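Local coordinates for protein putative aldehyde dehydrogenase AldY (Bacillus subtilis, PDB 4DNG) that probably catalyses the NAD+-dependent oxidation of aldehydes to carboxylates and may help to protect the cell against stress from ethanol and related compounds, at residues K14-E19 and G43-D48; D51-A56 and S173-P178; L159-I164 and K192-A197; P166-G171 and A201-V206; R225-T230 and R237-I242. One frame throughout, in Å; residues are numbered along the deposited sequence. Where two conformers were deposited one is given.

Contact 1. Residues K14-E19 and G43-D48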
# COMPACT_ATOMS: atom_id res chain seq x y z
N LYS A 14 -2.61 -15.32 28.38
CA LYS A 14 -3.17 -16.58 28.91
C LYS A 14 -3.50 -17.62 27.85
O LYS A 14 -3.95 -17.30 26.74
CB LYS A 14 -4.47 -16.33 29.69
CG LYS A 14 -4.46 -15.19 30.69
CD LYS A 14 -3.85 -15.61 32.00
CE LYS A 14 -4.41 -14.76 33.14
NZ LYS A 14 -4.07 -15.36 34.46
N TRP A 15 -3.31 -18.88 28.23
CA TRP A 15 -3.78 -20.02 27.43
C TRP A 15 -5.24 -20.14 27.64
O TRP A 15 -5.70 -20.35 28.75
CB TRP A 15 -3.01 -21.30 27.78
CG TRP A 15 -1.54 -21.08 27.51
CD1 TRP A 15 -0.55 -20.68 28.41
CD2 TRP A 15 -0.88 -21.11 26.20
NE1 TRP A 15 0.65 -20.50 27.77
CE2 TRP A 15 0.53 -20.77 26.45
CE3 TRP A 15 -1.29 -21.44 24.91
CZ2 TRP A 15 1.46 -20.74 25.43
CZ3 TRP A 15 -0.34 -21.40 23.88
CH2 TRP A 15 1.00 -21.06 24.14
N THR A 16 -5.98 -19.99 26.55
CA THR A 16 -7.40 -19.76 26.55
C THR A 16 -8.02 -20.75 25.60
O THR A 16 -7.74 -20.70 24.38
CB THR A 16 -7.67 -18.36 25.99
OG1 THR A 16 -7.17 -17.39 26.91
CG2 THR A 16 -9.15 -18.11 25.74
N GLY A 17 -8.85 -21.64 26.14
CA GLY A 17 -9.65 -22.56 25.33
C GLY A 17 -10.61 -21.85 24.38
O GLY A 17 -10.92 -20.67 24.55
N GLY A 18 -11.07 -22.57 23.36
CA GLY A 18 -12.07 -22.07 22.44
C GLY A 18 -13.47 -22.19 23.00
O GLY A 18 -13.82 -23.19 23.61
N GLU A 19 -14.29 -21.17 22.76
CA GLU A 19 -15.62 -21.12 23.32
C GLU A 19 -16.71 -21.55 22.35
O GLU A 19 -17.89 -21.35 22.62
CB GLU A 19 -15.92 -19.70 23.80
CG GLU A 19 -15.15 -19.29 25.04
CD GLU A 19 -15.80 -19.82 26.30
OE1 GLU A 19 -15.69 -21.04 26.57
OE2 GLU A 19 -16.42 -19.01 27.01
N GLY A 43 -15.81 -15.96 16.98
CA GLY A 43 -15.92 -14.55 16.57
C GLY A 43 -15.79 -13.57 17.73
O GLY A 43 -14.96 -12.65 17.68
N LYS A 44 -16.58 -13.77 18.79
CA LYS A 44 -16.53 -12.88 19.94
C LYS A 44 -15.12 -12.83 20.55
O LYS A 44 -14.58 -11.75 20.77
CB LYS A 44 -17.58 -13.27 20.97
CG LYS A 44 -18.13 -12.11 21.79
CD LYS A 44 -17.30 -11.83 23.03
CE LYS A 44 -17.71 -10.52 23.68
NZ LYS A 44 -16.97 -10.33 24.96
N GLN A 45 -14.52 -14.00 20.78
CA GLN A 45 -13.14 -14.11 21.31
C GLN A 45 -12.10 -13.33 20.47
O GLN A 45 -11.18 -12.69 21.02
CB GLN A 45 -12.73 -15.58 21.42
CG GLN A 45 -13.40 -16.33 22.56
CD GLN A 45 -12.91 -17.77 22.68
OE1 GLN A 45 -13.35 -18.64 21.94
NE2 GLN A 45 -12.02 -18.01 23.63
N LEU A 46 -12.24 -13.39 19.14
CA LEU A 46 -11.36 -12.65 18.22
C LEU A 46 -11.52 -11.16 18.44
O LEU A 46 -10.53 -10.45 18.59
CB LEU A 46 -11.63 -13.02 16.75
CG LEU A 46 -10.79 -12.41 15.62
CD1 LEU A 46 -9.31 -12.75 15.76
CD2 LEU A 46 -11.32 -12.84 14.26
N GLU A 47 -12.76 -10.69 18.47
CA GLU A 47 -13.02 -9.28 18.79
C GLU A 47 -12.45 -8.87 20.15
O GLU A 47 -11.84 -7.81 20.24
CB GLU A 47 -14.49 -8.92 18.67
CG GLU A 47 -15.05 -9.06 17.26
CD GLU A 47 -16.51 -9.49 17.24
OE1 GLU A 47 -17.01 -9.98 18.27
OE2 GLU A 47 -17.17 -9.37 16.19
N ASP A 48 -12.62 -9.68 21.20
CA ASP A 48 -11.91 -9.39 22.46
C ASP A 48 -10.40 -9.20 22.21
O ASP A 48 -9.80 -8.22 22.66
CB ASP A 48 -12.11 -10.49 23.50
CG ASP A 48 -13.54 -10.60 24.00
OD1 ASP A 48 -14.37 -9.70 23.73
OD2 ASP A 48 -13.83 -11.61 24.68
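Gln45 reaches from the first turn of helix 43-60 to the loop that follows strand 14-16, and its side chain carries the whole contact. From CB, which points toward the loop, CG lies anti to the carbonyl carbon, and beyond CG the chain runs extended (chi2 -177°), bringing the amide level with the peptides of Gly17 and Gly18. Gln45 CD is the first to meet the loop, 3.6 Å from Glu19 CG, where the two side chains cross at about a right angle. At the tip the amide divides its work. Its nitrogen donates: Gln45 NE2 is 3.0 Å from Gly17 O, the bond is nearly straight at 165°, and it lies in both the carbonyl plane and the amide plane. The methyl Thr16 CG2 comes up to the same nitrogen, 3.6 Å from Gln45 NE2. Strand 14-16 pairs antiparallel with strand 9-11 in a small two-stranded sheet near the N terminus of the aldehyde dehydrogenase chain, so the amide joins the end of that hairpin to the start of a helix. The amide oxygen accepts: Glu19 N lies 2.8 Å from Gln45 OE1 at an N-H...O angle of 152°, approaching from above the carbonyl plane. Thr42 N, just before the helix, is a second donor to OE1. With an alanine here, Gly17 O and Glu19 N would probably lose their common partner and the loop would be less well fixed on the helix. Glu19 CB also sits close, 3.3 Å from Gln45 OE1, while its carboxylate turns away from the helix.

Contact 2. Residues D51-A56 and S173-P178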
# COMPACT_ATOMS: atom_id res chain seq x y z
N ASP A 51 -9.51 -6.02 20.60
CA ASP A 51 -9.74 -5.01 21.65
C ASP A 51 -8.55 -5.01 22.64
O ASP A 51 -7.96 -3.95 22.93
CB ASP A 51 -11.10 -5.32 22.31
CG ASP A 51 -11.34 -4.57 23.61
OD1 ASP A 51 -10.73 -3.51 23.85
OD2 ASP A 51 -12.19 -5.06 24.40
N ILE A 52 -8.18 -6.20 23.12
CA ILE A 52 -7.04 -6.38 24.01
C ILE A 52 -5.70 -5.97 23.38
O ILE A 52 -4.84 -5.39 24.06
CB ILE A 52 -6.97 -7.84 24.49
CG1 ILE A 52 -8.04 -8.09 25.55
CG2 ILE A 52 -5.59 -8.14 25.04
CD1 ILE A 52 -8.33 -9.57 25.77
N ALA A 53 -5.50 -6.29 22.10
CA ALA A 53 -4.28 -5.91 21.41
C ALA A 53 -4.14 -4.38 21.27
O ALA A 53 -3.02 -3.83 21.39
CB ALA A 53 -4.20 -6.61 20.05
N GLN A 54 -5.26 -3.70 21.04
CA GLN A 54 -5.27 -2.23 20.94
C GLN A 54 -4.83 -1.56 22.24
O GLN A 54 -4.07 -0.58 22.22
CB GLN A 54 -6.64 -1.71 20.53
CG GLN A 54 -6.66 -0.21 20.28
CD GLN A 54 -7.92 0.23 19.55
OE1 GLN A 54 -7.84 0.79 18.45
NE2 GLN A 54 -9.08 -0.04 20.15
N LYS A 55 -5.33 -2.08 23.36
CA LYS A 55 -4.94 -1.54 24.66
C LYS A 55 -3.43 -1.73 24.84
O LYS A 55 -2.69 -0.74 24.98
CB LYS A 55 -5.75 -2.16 25.81
CG LYS A 55 -5.28 -1.67 27.18
CD LYS A 55 -6.26 -1.98 28.29
CE LYS A 55 -6.13 -0.94 29.39
NZ LYS A 55 -7.34 -0.90 30.26
N ALA A 56 -2.98 -2.98 24.78
CA ALA A 56 -1.58 -3.32 25.06
C ALA A 56 -0.58 -2.54 24.21
O ALA A 56 0.51 -2.20 24.67
CB ALA A 56 -1.35 -4.81 24.95
N SER A 173 1.33 -4.34 18.32
CA SER A 173 0.77 -5.56 18.88
C SER A 173 0.24 -6.37 17.71
O SER A 173 0.21 -5.89 16.57
CB SER A 173 -0.36 -5.23 19.83
OG SER A 173 -1.49 -4.79 19.09
N VAL A 174 -0.22 -7.59 17.99
CA VAL A 174 -0.45 -8.57 16.92
C VAL A 174 -1.55 -9.52 17.32
O VAL A 174 -1.53 -10.11 18.41
CB VAL A 174 0.84 -9.40 16.63
CG1 VAL A 174 0.66 -10.39 15.46
CG2 VAL A 174 2.01 -8.47 16.35
N VAL A 175 -2.53 -9.67 16.43
CA VAL A 175 -3.44 -10.78 16.51
C VAL A 175 -3.14 -11.71 15.35
O VAL A 175 -3.22 -11.31 14.17
CB VAL A 175 -4.87 -10.29 16.47
CG1 VAL A 175 -5.84 -11.48 16.37
CG2 VAL A 175 -5.13 -9.41 17.68
N HIS A 176 -2.80 -12.95 15.70
CA HIS A 176 -2.23 -13.90 14.74
C HIS A 176 -3.04 -15.16 14.64
O HIS A 176 -3.41 -15.76 15.67
CB HIS A 176 -0.82 -14.25 15.17
CG HIS A 176 -0.13 -15.17 14.21
ND1 HIS A 176 0.05 -14.85 12.91
CD2 HIS A 176 0.44 -16.43 14.39
CE1 HIS A 176 0.67 -15.86 12.29
NE2 HIS A 176 0.91 -16.82 13.20
N LYS A 177 -3.32 -15.58 13.39
CA LYS A 177 -4.10 -16.78 13.12
C LYS A 177 -3.42 -17.75 12.15
O LYS A 177 -3.39 -17.50 10.94
CB LYS A 177 -5.49 -16.44 12.57
CG LYS A 177 -6.36 -17.69 12.41
CD LYS A 177 -7.45 -17.49 11.38
CE LYS A 177 -8.10 -18.82 11.01
NZ LYS A 177 -7.15 -19.67 10.23
N PRO A 178 -2.88 -18.87 12.67
CA PRO A 178 -2.27 -19.87 11.80
C PRO A 178 -3.34 -20.74 11.23
O PRO A 178 -4.47 -20.68 11.67
CB PRO A 178 -1.41 -20.72 12.77
CG PRO A 178 -2.07 -20.56 14.11
CD PRO A 178 -2.61 -19.15 14.11
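Ala53 is the residue through which helix 43-60 lies against strand 173-177, part of the mixed, largely parallel sheet of the Rossmann-like NAD-binding domain of aldehyde dehydrogenases. The segment axes come within 7.7 Å and run nearly antiparallel, at 162°. Along the helix, Ile52 leads off toward Asn12 and leaves the strand side to Ala53, whose small CB points at the sheet. Two side chains of the strand meet that one residue. Ser173 OG is 3.4 Å from Ala53 CB. The same hydroxyl makes a weak hydrogen bond, with Ser173 OG 2.9 Å from Ala53 O. Its chi1 of 72° sets the hydroxyl between its own backbone N and carbonyl carbon, turned up toward the helix. After Ala53, Gln54 points away from the strand, as does Lys55, and the next residue to look back is Ala56, one turn further on.

The strand alternates in the usual way: Ser173 faces the helix and Val174 the other side of the sheet, where it packs on Leu204. Val146 and Asn205, from the neighbouring strands 135-150 and 204-206, touch Ala53 as well, so the helix spans three strands here. Val175 also packs on Leu46 and Phe50, earlier in the same helix. Its CG2, anti to its own carbonyl carbon, is the methyl that meets the helix, with Val175 CG2 3.8 Å from Ala53 CB.

Contact 3. Residues L159-I164 and K192-A197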
# COMPACT_ATOMS: atom_id res chain seq x y z
N LEU A 159 6.90 -18.02 8.14
CA LEU A 159 6.04 -16.95 7.62
C LEU A 159 5.33 -16.17 8.71
O LEU A 159 5.24 -14.96 8.63
CB LEU A 159 5.01 -17.50 6.60
CG LEU A 159 5.56 -18.02 5.26
CD1 LEU A 159 4.45 -18.48 4.32
CD2 LEU A 159 6.44 -16.99 4.55
N SER A 160 4.80 -16.87 9.72
CA SER A 160 4.28 -16.25 10.91
C SER A 160 5.31 -15.28 11.52
O SER A 160 5.02 -14.10 11.74
CB SER A 160 3.86 -17.33 11.93
OG SER A 160 2.80 -18.13 11.43
N MET A 161 6.52 -15.77 11.78
CA MET A 161 7.52 -14.93 12.45
C MET A 161 7.95 -13.78 11.53
O MET A 161 8.37 -12.71 11.99
CB MET A 161 8.71 -15.78 12.86
CG MET A 161 9.78 -15.05 13.63
SD MET A 161 9.07 -14.68 15.22
CE MET A 161 9.23 -16.29 16.01
N ARG A 162 7.80 -13.96 10.22
CA ARG A 162 8.11 -12.88 9.28
C ARG A 162 7.21 -11.67 9.53
O ARG A 162 7.55 -10.57 9.12
CB ARG A 162 8.04 -13.34 7.83
CG ARG A 162 8.75 -12.43 6.86
CD ARG A 162 8.31 -12.70 5.43
NE ARG A 162 6.89 -12.45 5.27
CZ ARG A 162 6.16 -12.93 4.27
NH1 ARG A 162 4.86 -12.66 4.20
NH2 ARG A 162 6.72 -13.70 3.35
N SER A 163 6.09 -11.87 10.23
CA SER A 163 5.25 -10.74 10.57
C SER A 163 5.26 -10.43 12.05
O SER A 163 5.18 -9.27 12.46
CB SER A 163 3.82 -10.93 10.09
OG SER A 163 3.82 -11.12 8.70
N ILE A 164 5.33 -11.48 12.86
CA ILE A 164 5.32 -11.29 14.30
C ILE A 164 6.53 -10.46 14.77
O ILE A 164 6.37 -9.45 15.47
CB ILE A 164 5.21 -12.64 15.02
CG1 ILE A 164 3.80 -13.22 14.80
CG2 ILE A 164 5.57 -12.49 16.48
CD1 ILE A 164 3.66 -14.70 15.10
N LYS A 192 4.61 -19.43 23.00
CA LYS A 192 5.38 -19.90 24.15
C LYS A 192 6.75 -19.18 24.27
O LYS A 192 7.20 -18.84 25.36
CB LYS A 192 5.55 -21.42 24.10
CG LYS A 192 6.25 -22.02 25.31
CD LYS A 192 5.31 -22.37 26.45
CE LYS A 192 6.10 -22.67 27.74
NZ LYS A 192 7.17 -23.71 27.64
N ALA A 193 7.39 -18.96 23.12
CA ALA A 193 8.68 -18.30 23.08
C ALA A 193 8.60 -16.88 23.60
O ALA A 193 9.48 -16.46 24.36
CB ALA A 193 9.20 -18.31 21.65
N PHE A 194 7.56 -16.14 23.22
CA PHE A 194 7.48 -14.75 23.60
C PHE A 194 7.03 -14.61 25.04
O PHE A 194 7.43 -13.66 25.75
CB PHE A 194 6.60 -13.96 22.63
CG PHE A 194 7.33 -13.53 21.39
CD1 PHE A 194 8.19 -12.44 21.42
CD2 PHE A 194 7.21 -14.26 20.21
CE1 PHE A 194 8.89 -12.05 20.28
CE2 PHE A 194 7.89 -13.87 19.07
CZ PHE A 194 8.73 -12.77 19.10
N GLU A 195 6.22 -15.57 25.48
CA GLU A 195 5.82 -15.62 26.87
C GLU A 195 7.08 -15.87 27.70
O GLU A 195 7.34 -15.17 28.69
CB GLU A 195 4.77 -16.71 27.11
CG GLU A 195 4.78 -17.24 28.55
CD GLU A 195 3.66 -18.19 28.84
OE1 GLU A 195 3.56 -19.21 28.14
OE2 GLU A 195 2.88 -17.92 29.79
N HIS A 196 7.87 -16.86 27.30
CA HIS A 196 9.12 -17.14 27.99
C HIS A 196 9.93 -15.88 28.13
O HIS A 196 10.63 -15.68 29.11
CB HIS A 196 9.88 -18.21 27.22
CG HIS A 196 11.22 -18.54 27.81
ND1 HIS A 196 11.38 -19.40 28.84
CD2 HIS A 196 12.50 -18.09 27.47
CE1 HIS A 196 12.68 -19.50 29.14
NE2 HIS A 196 13.37 -18.70 28.30
N ALA A 197 9.79 -14.99 27.15
CA ALA A 197 10.63 -13.80 27.05
C ALA A 197 10.08 -12.59 27.81
O ALA A 197 10.63 -11.48 27.70
CB ALA A 197 10.87 -13.46 25.58
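Ser160 O is gripped by two backbone donors at the turn that presents Ile164 to Phe194: Ser163 N and Ile164 N each lie 2.9 Å from Ser160 O. The bonds hold this part of helix 156-169 in shape, and the same turn offers Met161 and Ile164 to helix 183-196. Between the two segments the contact is apolar and concentrates on one aromatic carbon. Phe194 CE2 lies 3.7 Å from Ile164 CG2, the methyl anti to its own backbone N, and this approach to the ring is oblique.

Met161 comes in from the edge. Its sulfur, Met161 SD, is 5.4 Å from the centroid of the Phe194 ring and 86° off the ring normal, so it lies almost in the ring plane: a Met-aromatic contact of the edge kind. The methionine leaves the helix with CG anti to its backbone N and then bends at chi2 and chi3, which turns the sulfur and its methyl back to the ring; Met161 SD and Met161 CE each lie 4.1 Å from Phe194 CE2. Leu112 of helix 98-118 packs on both Met161 and Phe194, and Ile190, one turn before Phe194, touches Met161 and Ile164.

All three contributing residues are buried. Helix 156-169 links strand 135-150 to strand 173-177, and helix 183-196 links strand 173-177 to strand 204-206. Since each of these strand pairs is parallel and adjacent, the contact packs together two successive beta-alpha-beta crossover helices of a Rossmann-like domain.

Contact 4. Residues P166-G171 and A201-V206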
# COMPACT_ATOMS: atom_id res chain seq x y z
N PRO A 166 9.06 -8.33 13.31
CA PRO A 166 9.09 -6.88 13.04
C PRO A 166 7.97 -6.11 13.74
O PRO A 166 8.20 -5.03 14.29
CB PRO A 166 8.93 -6.80 11.53
CG PRO A 166 8.64 -8.19 11.05
CD PRO A 166 9.19 -9.12 12.08
N ALA A 167 6.76 -6.65 13.73
CA ALA A 167 5.64 -6.02 14.41
C ALA A 167 5.99 -5.66 15.85
O ALA A 167 5.91 -4.50 16.26
CB ALA A 167 4.43 -6.93 14.39
N ILE A 168 6.38 -6.68 16.60
CA ILE A 168 6.73 -6.49 18.00
C ILE A 168 7.98 -5.61 18.18
O ILE A 168 8.03 -4.77 19.08
CB ILE A 168 6.87 -7.85 18.71
CG1 ILE A 168 5.47 -8.45 18.90
CG2 ILE A 168 7.63 -7.71 20.03
CD1 ILE A 168 5.47 -9.94 19.15
N ALA A 169 8.97 -5.77 17.30
CA ALA A 169 10.18 -4.95 17.35
C ALA A 169 9.87 -3.47 17.28
O ALA A 169 10.55 -2.65 17.91
CB ALA A 169 11.10 -5.33 16.20
N LEU A 170 8.84 -3.12 16.51
CA LEU A 170 8.56 -1.72 16.20
C LEU A 170 7.35 -1.20 16.96
O LEU A 170 6.65 -0.27 16.52
CB LEU A 170 8.45 -1.54 14.68
CG LEU A 170 9.76 -1.88 13.95
CD1 LEU A 170 9.52 -2.19 12.48
CD2 LEU A 170 10.77 -0.75 14.10
N GLY A 171 7.09 -1.81 18.11
CA GLY A 171 6.12 -1.31 19.06
C GLY A 171 4.68 -1.58 18.72
O GLY A 171 3.78 -0.95 19.27
N ALA A 201 1.43 -9.06 28.41
CA ALA A 201 0.15 -9.65 28.02
C ALA A 201 -0.53 -8.78 26.97
O ALA A 201 -0.51 -7.55 27.07
CB ALA A 201 -0.74 -9.76 29.25
N GLY A 202 -1.11 -9.41 25.96
CA GLY A 202 -1.84 -8.69 24.95
C GLY A 202 -1.07 -8.23 23.72
O GLY A 202 -1.69 -7.92 22.69
N VAL A 203 0.25 -8.15 23.81
CA VAL A 203 1.06 -7.70 22.65
C VAL A 203 1.13 -8.75 21.53
O VAL A 203 1.16 -8.39 20.35
CB VAL A 203 2.47 -7.21 23.05
CG1 VAL A 203 3.29 -6.90 21.81
CG2 VAL A 203 2.38 -5.97 23.91
N LEU A 204 1.17 -10.04 21.90
CA LEU A 204 1.03 -11.15 20.94
C LEU A 204 -0.15 -12.05 21.26
O LEU A 204 -0.15 -12.76 22.27
CB LEU A 204 2.29 -12.01 20.89
CG LEU A 204 2.15 -13.22 19.95
CD1 LEU A 204 1.75 -12.75 18.56
CD2 LEU A 204 3.41 -14.07 19.90
N ASN A 205 -1.14 -12.08 20.37
CA ASN A 205 -2.27 -12.94 20.56
C ASN A 205 -2.34 -13.97 19.44
O ASN A 205 -2.27 -13.60 18.26
CB ASN A 205 -3.53 -12.09 20.64
CG ASN A 205 -3.46 -11.07 21.76
OD1 ASN A 205 -3.72 -11.38 22.93
ND2 ASN A 205 -3.08 -9.84 21.42
N VAL A 206 -2.43 -15.25 19.81
CA VAL A 206 -2.49 -16.32 18.83
C VAL A 206 -3.83 -17.05 18.89
O VAL A 206 -4.16 -17.69 19.89
CB VAL A 206 -1.33 -17.34 19.00
CG1 VAL A 206 -1.53 -18.51 18.06
CG2 VAL A 206 0.03 -16.69 18.76
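The C-terminal end of helix 156-169 stands beside the start of strand 204-206, with Ile168 CA 7.4 Å from Val203 CA. A Schellman motif closes the helix at this point: Gly171, at positive phi, is its C-prime residue, Gly171 N bonds Ile168 O at 3.3 Å, and Asn172 N reaches back to Ala167 O. The strand belongs to the parallel part of the Rossmann-like sheet, so the contact sets a helix end against the start of a strand of that sheet.

Ile168 alone reaches across from the helix. Its CG1 lies anti to its carbonyl carbon (chi1 -73°), and the CG1-CD1 branch therefore runs toward the strand. Ile168 CG1 meets Val203 CG1 at 4.0 Å, the two side chains crossing at a slant. Further out, Ile168 CD1 comes within 4.2 Å of Leu204 CB, there at about a right angle. Leu199 touches both Ile168 and Leu204, while Val203 packs also on Ala56 and Trp60 of helix 43-60.

The turn into the strand carries its own bond. Gly202 has a positive phi, and Asn205 ND2 donates to Gly202 O at 2.7 Å, bent to 137° and coming from above the carbonyl plane.

Contact 5. Residues R225-T230 and R237-I242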
# COMPACT_ATOMS: atom_id res chain seq x y z
N ARG A 225 -4.31 -2.16 11.63
CA ARG A 225 -3.92 -1.23 10.56
C ARG A 225 -3.11 -1.85 9.42
O ARG A 225 -2.88 -1.21 8.40
CB ARG A 225 -3.24 0.00 11.14
CG ARG A 225 -4.24 1.09 11.48
CD ARG A 225 -3.65 2.15 12.39
NE ARG A 225 -4.69 2.68 13.28
CZ ARG A 225 -5.00 3.97 13.41
NH1 ARG A 225 -4.34 4.90 12.73
NH2 ARG A 225 -5.97 4.33 14.25
N LEU A 226 -2.72 -3.11 9.60
CA LEU A 226 -2.11 -3.90 8.52
C LEU A 226 -2.63 -5.33 8.56
O LEU A 226 -2.72 -5.93 9.65
CB LEU A 226 -0.60 -3.90 8.64
CG LEU A 226 0.22 -4.84 7.76
CD1 LEU A 226 0.54 -4.22 6.43
CD2 LEU A 226 1.52 -5.14 8.47
N ILE A 227 -2.99 -5.85 7.39
CA ILE A 227 -3.27 -7.26 7.18
C ILE A 227 -2.05 -7.84 6.51
O ILE A 227 -1.65 -7.39 5.43
CB ILE A 227 -4.44 -7.55 6.22
CG1 ILE A 227 -5.65 -6.65 6.45
CG2 ILE A 227 -4.84 -9.02 6.33
CD1 ILE A 227 -6.25 -6.79 7.82
N SER A 228 -1.50 -8.87 7.13
CA SER A 228 -0.40 -9.64 6.60
C SER A 228 -0.97 -11.03 6.24
O SER A 228 -1.56 -11.68 7.09
CB SER A 228 0.68 -9.74 7.69
OG SER A 228 1.76 -10.55 7.26
N PHE A 229 -0.82 -11.46 4.98
CA PHE A 229 -1.40 -12.71 4.48
C PHE A 229 -0.49 -13.42 3.48
O PHE A 229 0.13 -12.77 2.63
CB PHE A 229 -2.77 -12.42 3.83
CG PHE A 229 -3.43 -13.63 3.17
CD1 PHE A 229 -4.07 -14.60 3.92
CD2 PHE A 229 -3.43 -13.77 1.78
CE1 PHE A 229 -4.67 -15.71 3.32
CE2 PHE A 229 -4.03 -14.87 1.17
CZ PHE A 229 -4.65 -15.85 1.95
N THR A 230 -0.41 -14.74 3.61
CA THR A 230 0.20 -15.62 2.60
C THR A 230 -0.79 -16.76 2.28
O THR A 230 -1.28 -17.41 3.20
CB THR A 230 1.55 -16.19 3.08
OG1 THR A 230 2.53 -15.14 3.11
CG2 THR A 230 2.05 -17.24 2.11
N ARG A 237 -7.50 -11.38 -3.41
CA ARG A 237 -8.37 -10.35 -3.97
C ARG A 237 -9.44 -9.95 -2.96
O ARG A 237 -9.80 -8.78 -2.85
CB ARG A 237 -8.99 -10.83 -5.30
CG ARG A 237 -7.95 -11.24 -6.34
CD ARG A 237 -8.55 -11.56 -7.71
NE ARG A 237 -7.64 -10.99 -8.68
CZ ARG A 237 -6.83 -11.68 -9.46
NH1 ARG A 237 -6.02 -11.03 -10.26
NH2 ARG A 237 -6.87 -13.00 -9.46
N HIS A 238 -9.93 -10.94 -2.22
CA HIS A 238 -10.95 -10.74 -1.20
C HIS A 238 -10.41 -9.87 -0.08
O HIS A 238 -11.09 -8.97 0.41
CB HIS A 238 -11.40 -12.12 -0.70
CG HIS A 238 -12.57 -12.10 0.28
ND1 HIS A 238 -13.84 -11.94 -0.12
CD2 HIS A 238 -12.61 -12.32 1.66
CE1 HIS A 238 -14.65 -11.99 0.96
NE2 HIS A 238 -13.89 -12.25 2.04
N ILE A 239 -9.16 -10.10 0.32
CA ILE A 239 -8.53 -9.23 1.30
C ILE A 239 -8.31 -7.83 0.72
O ILE A 239 -8.62 -6.82 1.35
CB ILE A 239 -7.19 -9.81 1.76
CG1 ILE A 239 -7.46 -11.09 2.53
CG2 ILE A 239 -6.40 -8.78 2.59
CD1 ILE A 239 -6.26 -11.98 2.68
N GLY A 240 -7.79 -7.77 -0.50
CA GLY A 240 -7.49 -6.49 -1.15
C GLY A 240 -8.68 -5.56 -1.24
O GLY A 240 -8.57 -4.35 -1.08
N GLU A 241 -9.84 -6.15 -1.47
CA GLU A 241 -11.05 -5.36 -1.59
C GLU A 241 -11.47 -4.84 -0.21
O GLU A 241 -11.78 -3.65 -0.05
CB GLU A 241 -12.10 -6.23 -2.25
CG GLU A 241 -13.56 -5.92 -2.02
CD GLU A 241 -14.41 -7.15 -2.23
OE1 GLU A 241 -15.29 -7.15 -3.11
OE2 GLU A 241 -14.16 -8.15 -1.53
N ILE A 242 -11.44 -5.71 0.79
CA ILE A 242 -11.89 -5.32 2.13
C ILE A 242 -10.92 -4.33 2.74
O ILE A 242 -11.35 -3.33 3.31
CB ILE A 242 -12.05 -6.53 3.08
CG1 ILE A 242 -13.31 -7.31 2.72
CG2 ILE A 242 -12.09 -6.09 4.54
CD1 ILE A 242 -13.21 -8.79 3.00
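Ile239 stands over one face of the Phe229 ring, and the contact is built on that overlap. Ile239 CD1, the terminal methyl, lies 3.5 Å from the centroid of the Phe229 ring and 21° off the ring normal, which makes this a CH-pi contact. The methyl is not centred: it is shifted toward the CG end of the ring, where it joins CB, with Ile239 CD1 3.3 Å from Phe229 CG and 4.1 Å from Phe229 CE1. CG anti to the backbone N (chi1 175°) carries the ring toward the helix, and chi2 of 78° turns its face to Ile239, which sends CG1 and CD1 forward from helix 233-246 and crosses the phenylalanine side chain at a slant. The other branch of the isoleucine serves a second partner: Ile239 CG2 meets Ile227 CG2 at 4.1 Å. Alternation along the strand explains the pairing. Ile227 and Phe229 both point toward the helix, whereas Ser228 between them points away and bonds Ser163 through its hydroxyl.

Leu252 and Leu254 of strand 249-254 and Ile150 of strand 135-150 also touch Phe229, and Leu219 packs on both isoleucines. If Phe229 were a serine, the Ile239 methyl would probably lose the flat surface under it and a gap would open between strand and helix. Further round the helix, Glu241 forms a salt bridge with Arg245 of the second subunit.

Strand 226-231, helix 233-246 and strand 249-254 make a beta-alpha-beta unit. Gly231 to Gly236, the probable NAD(+) site, run from the end of the strand into the first turn of the helix, and Phe229 packs next to Val235, one of the residues of this probable Rossmann-type cofactor site.

From the N terminus, contact 1 closes a short loop within residues 14-48, holding the first hairpin to helix 43-60. That helix goes on to contact 2, which joins residues 51-56 to 173-178 across more than a hundred residues. Contact 3 and contact 4 both start before contact 2 closes and end after it, so each crosses it; they also cross one another, sharing helix 156-169. Together these three tie helices 43-60, 156-169 and 183-196 to strands 173-177 and 204-206. Contact 5 follows in series as a local loop, but its strand lies in the same sheet, and Ser228 OG reaches Ser163 OG of contact 3. Leu46 and Trp15 likewise bring contact 1 against contacts 2 and 3.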